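Local coordinates for UPF0141 protein yjdB (Campylobacter jejuni subsp. jejuni HB93-13, PDB 4TN0) that probably transfers phosphoethanolamine to its acceptors in the cell envelope, an activity required for polymyxin resistance and motility, at residues A[30-33]-A[37-40]; A[174-177]-A[183-186]. All coordinates share one frame; numbering follows the deposited sequence.

Interaction 1. Residues A[30-33]-A[37-40]; sequences AANY and GYTK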
loop_
_atom_site.group_PDB
_atom_site.type_symbol
_atom_site.label_atom_id
_atom_site.label_comp_id
_atom_site.label_asym_id
_atom_site.label_seq_id
_atom_site.Cartn_x
_atom_site.Cartn_y
_atom_site.Cartn_z
ATOM N N ALA A 30 -4.627 -7.424 -7.747
ATOM C CA ALA A 30 -3.580 -7.395 -8.770
ATOM C C ALA A 30 -4.083 -7.741 -10.170
ATOM O O ALA A 30 -3.594 -7.188 -11.156
ATOM C CB ALA A 30 -2.435 -8.349 -8.373
ATOM N N ALA A 31 -5.023 -8.687 -10.253
ATOM C CA ALA A 31 -5.534 -9.210 -11.526
ATOM C C ALA A 31 -6.099 -8.118 -12.438
ATOM O O ALA A 31 -6.339 -8.356 -13.620
ATOM C CB ALA A 31 -6.601 -10.278 -11.273
ATOM N N ASN A 32 -6.365 -6.940 -11.887
ATOM C CA ASN A 32 -6.941 -5.857 -12.691
ATOM C C ASN A 32 -5.956 -4.707 -12.876
ATOM O O ASN A 32 -6.342 -3.567 -13.087
ATOM C CB ASN A 32 -8.236 -5.340 -12.074
ATOM C CG ASN A 32 -9.391 -6.307 -12.242
ATOM O OD1 ASN A 32 -9.282 -7.492 -11.932
ATOM N ND2 ASN A 32 -10.505 -5.803 -12.731
ATOM N N TYR A 33 -4.675 -5.017 -12.750
ATOM C CA TYR A 33 -3.620 -4.054 -13.013
ATOM C C TYR A 33 -3.060 -4.276 -14.425
ATOM O O TYR A 33 -2.671 -5.389 -14.792
ATOM C CB TYR A 33 -2.538 -4.143 -11.923
ATOM C CG TYR A 33 -2.908 -3.293 -10.731
ATOM C CD1 TYR A 33 -4.022 -3.602 -9.955
ATOM C CD2 TYR A 33 -2.170 -2.147 -10.403
ATOM C CE1 TYR A 33 -4.395 -2.805 -8.882
ATOM C CE2 TYR A 33 -2.527 -1.342 -9.324
ATOM C CZ TYR A 33 -3.653 -1.675 -8.575
ATOM O OH TYR A 33 -4.032 -0.902 -7.509
ATOM N N GLY A 37 -0.436 -6.881 -16.938
ATOM C CA GLY A 37 -0.982 -7.609 -18.066
ATOM C C GLY A 37 -2.495 -7.732 -18.136
ATOM O O GLY A 37 -3.016 -8.573 -18.879
ATOM N N TYR A 38 -3.203 -6.934 -17.342
ATOM C CA TYR A 38 -4.655 -6.820 -17.495
ATOM C C TYR A 38 -4.950 -6.031 -18.772
ATOM O O TYR A 38 -4.393 -4.962 -18.989
ATOM C CB TYR A 38 -5.268 -6.148 -16.260
ATOM C CG TYR A 38 -6.772 -5.959 -16.250
ATOM C CD1 TYR A 38 -7.647 -7.044 -16.279
ATOM C CD2 TYR A 38 -7.315 -4.685 -16.147
ATOM C CE1 TYR A 38 -9.034 -6.852 -16.243
ATOM C CE2 TYR A 38 -8.679 -4.486 -16.105
ATOM C CZ TYR A 38 -9.538 -5.562 -16.153
ATOM O OH TYR A 38 -10.898 -5.308 -16.110
ATOM N N THR A 39 -5.831 -6.542 -19.617
ATOM C CA THR A 39 -6.011 -5.924 -20.924
ATOM C C THR A 39 -7.381 -5.252 -21.198
ATOM O O THR A 39 -7.474 -4.384 -22.063
ATOM C CB THR A 39 -5.753 -6.976 -21.997
ATOM O OG1 THR A 39 -6.498 -8.145 -21.656
ATOM C CG2 THR A 39 -4.302 -7.367 -21.997
ATOM N N LYS A 40 -8.410 -5.598 -20.427
ATOM C CA LYS A 40 -9.761 -5.083 -20.652
ATOM C C LYS A 40 -9.768 -3.566 -20.535
ATOM O O LYS A 40 -10.206 -2.880 -21.447
ATOM C CB LYS A 40 -10.748 -5.699 -19.660
ATOM C CG LYS A 40 -12.175 -5.119 -19.676
ATOM C CD LYS A 40 -13.144 -5.975 -20.487
ATOM C CE LYS A 40 -14.541 -5.335 -20.551
ATOM N NZ LYS A 40 -15.152 -5.064 -19.203
#

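Interaction 2. Residues A[174-177]-A[183-186]; sequences PTCD and KCDS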
loop_
_atom_site.group_PDB
_atom_site.type_symbol
_atom_site.label_atom_id
_atom_site.label_comp_id
_atom_site.label_asym_id
_atom_site.label_seq_id
_atom_site.Cartn_x
_atom_site.Cartn_y
_atom_site.Cartn_z
ATOM N N PRO A 174 -20.234 1.061 -19.565
ATOM C CA PRO A 174 -21.136 1.552 -18.508
ATOM C C PRO A 174 -20.642 1.172 -17.104
ATOM O O PRO A 174 -19.706 0.393 -17.009
ATOM C CB PRO A 174 -22.458 0.866 -18.830
ATOM C CG PRO A 174 -22.048 -0.429 -19.522
ATOM C CD PRO A 174 -20.805 -0.087 -20.304
ATOM N N THR A 175 -21.248 1.743 -16.063
ATOM C CA THR A 175 -20.861 1.519 -14.686
ATOM C C THR A 175 -22.002 0.982 -13.816
ATOM O O THR A 175 -23.170 0.967 -14.214
ATOM C CB THR A 175 -20.344 2.837 -14.035
ATOM O OG1 THR A 175 -21.417 3.785 -13.931
ATOM C CG2 THR A 175 -19.193 3.433 -14.840
ATOM N N CYS A 176 -21.655 0.567 -12.605
ATOM C CA CYS A 176 -22.610 0.021 -11.650
ATOM C C CYS A 176 -22.739 1.000 -10.498
ATOM O O CYS A 176 -21.923 0.976 -9.582
ATOM C CB CYS A 176 -22.135 -1.356 -11.165
ATOM S SG CYS A 176 -23.064 -2.155 -9.843
ATOM N N ASP A 177 -23.737 1.884 -10.554
ATOM C CA ASP A 177 -23.824 2.990 -9.591
ATOM C C ASP A 177 -24.797 2.638 -8.467
ATOM O O ASP A 177 -25.745 3.365 -8.175
ATOM C CB ASP A 177 -24.233 4.293 -10.300
ATOM C CG ASP A 177 -23.283 4.668 -11.448
ATOM O OD1 ASP A 177 -22.075 4.371 -11.394
ATOM O OD2 ASP A 177 -23.768 5.191 -12.472
ATOM N N LYS A 183 -27.359 -6.923 -8.948
ATOM C CA LYS A 183 -28.303 -6.428 -9.967
ATOM C C LYS A 183 -27.594 -5.964 -11.242
ATOM O O LYS A 183 -28.155 -6.049 -12.329
ATOM C CB LYS A 183 -29.134 -5.269 -9.404
ATOM C CG LYS A 183 -30.006 -5.693 -8.248
ATOM C CD LYS A 183 -30.754 -4.545 -7.638
ATOM C CE LYS A 183 -31.791 -5.082 -6.678
ATOM N NZ LYS A 183 -32.519 -4.048 -5.885
ATOM N N CYS A 184 -26.328 -5.578 -11.123
ATOM C CA CYS A 184 -25.574 -5.013 -12.241
ATOM C C CYS A 184 -25.070 -6.091 -13.209
ATOM O O CYS A 184 -24.755 -7.209 -12.802
ATOM C CB CYS A 184 -24.357 -4.218 -11.723
ATOM S SG CYS A 184 -24.712 -2.600 -10.968
ATOM N N ASP A 185 -25.003 -5.760 -14.495
ATOM C CA ASP A 185 -24.230 -6.574 -15.416
ATOM C C ASP A 185 -22.804 -6.639 -14.909
ATOM O O ASP A 185 -22.292 -5.663 -14.339
ATOM C CB ASP A 185 -24.267 -5.984 -16.812
ATOM C CG ASP A 185 -25.609 -6.151 -17.469
ATOM O OD1 ASP A 185 -25.896 -7.285 -17.910
ATOM O OD2 ASP A 185 -26.372 -5.162 -17.559
ATOM N N SER A 186 -22.146 -7.771 -15.097
ATOM C CA SER A 186 -20.840 -7.942 -14.478
ATOM C C SER A 186 -19.795 -7.048 -15.151
ATOM O O SER A 186 -18.892 -6.534 -14.465
ATOM C CB SER A 186 -20.406 -9.423 -14.460
ATOM O OG SER A 186 -20.204 -9.937 -15.754
#

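Interaction 1. Residues A[30-33]-A[37-40]
The backbone N of Y38 donates a hydrogen bond to Y33 O across 3.0 Å, closing a pi-turn (N of residue i+5 to O of residue i) in the loop between strands 18-24 and 53-59 of this alkaline phosphatase-like domain. G37 N also lies near Y33 O, but its angle is too poor for a bond.

This turn brings the Y38 ring back over N32, just after the short 3-10 segment 30-31. The ring is carried across N32 by a first torsion of -180°, which sets CG of Y38 opposite the backbone N, and N32 CA sits over one face in a CH-pi contact, 3.7 Å from the ring centroid. The N32 amide continues the same layer further out, its plane turned 25° from that of the ring, so that it stacks beneath the phenol end. Two backbone oxygens approach the inner part of the ring: A31 O comes obliquely to CD1 of Y38 at 3.2 Å, while N32 O approaches CD2 of Y38 at 3.4 Å.

N32 ND2 and Y38 OH come close but do not bond to each other. Instead both bind D194 of helix 186-211, N32 ND2 to one carboxylate oxygen and Y38 OH to the other, which holds amide and phenol in their stacked arrangement. N32 OD1 accepts from R29 NE, so both ends of the amide are engaged. On the opposite face of the Y38 ring, K40 N lies over the centre, 4.2 Å above the plane.

Interaction 2. Residues A[174-177]-A[183-186]
C176 and C184 meet through a covalent bond: their SG atoms are 2.0 Å apart, and nearly all the surface buried between segments 174-177 and 183-186 belongs to this pair. Both CB atoms point toward the other segment, yet the sulfurs leave their backbones differently. In C176, SG is anti to the backbone N (chi1 174°), whereas in C184 it is anti to the carbonyl carbon and lies beside the backbone N (chi1 -74°). These two settings let the sulfurs meet between CA atoms of C176 and C184 that are 5.9 Å apart. The torsion about the S-S bond is 88°, close to the relaxed right angle, and its positive sign makes the link right-handed. The CB atoms of C176 and C184 consequently stand 3.7 Å apart.

The two cysteines sit in unlike surroundings. C176 is buried, and its backbone N donates to T192 OG1, so the first half of the bridge is fastened to helix 186-211. P174, which follows a cis peptide bond, adds a second tie through its O atom to N191 ND2 of that helix. Between these points T175 faces away from the disulfide, and its OG1 donates to D177 OD1 at 2.7 Å, meeting the syn side of the carboxylate; this bond braces the backbone on both sides of C176. C184 is more accessible and leads directly into D185, the N-cap residue of helix 186-211, although the D185 side chain makes no capping bond. The arrangement is that of a short disulfide-closed loop, a feature suited to a periplasmic domain, pinning an irregular connection to the start of a long helix.

How the interactions relate
Following the chain from the N terminus, interaction 1 comes first: it closes a short turn within the connection from strand 18-24 to strand 53-59. Interaction 2 lies much later, in the connection between strand 146-152 and helix 186-211, where its disulfide closes a loop just ahead of that helix. The two are therefore in series, neither nested nor crossed. The centres of interactions 1 and 2 are about 19 Å apart and the nearest atoms of the two about 6 Å apart, without touching. Both lean on the N-terminal part of helix 186-211, where N191 is touched by K40 of interaction 1 and also bonds P174 O of interaction 2.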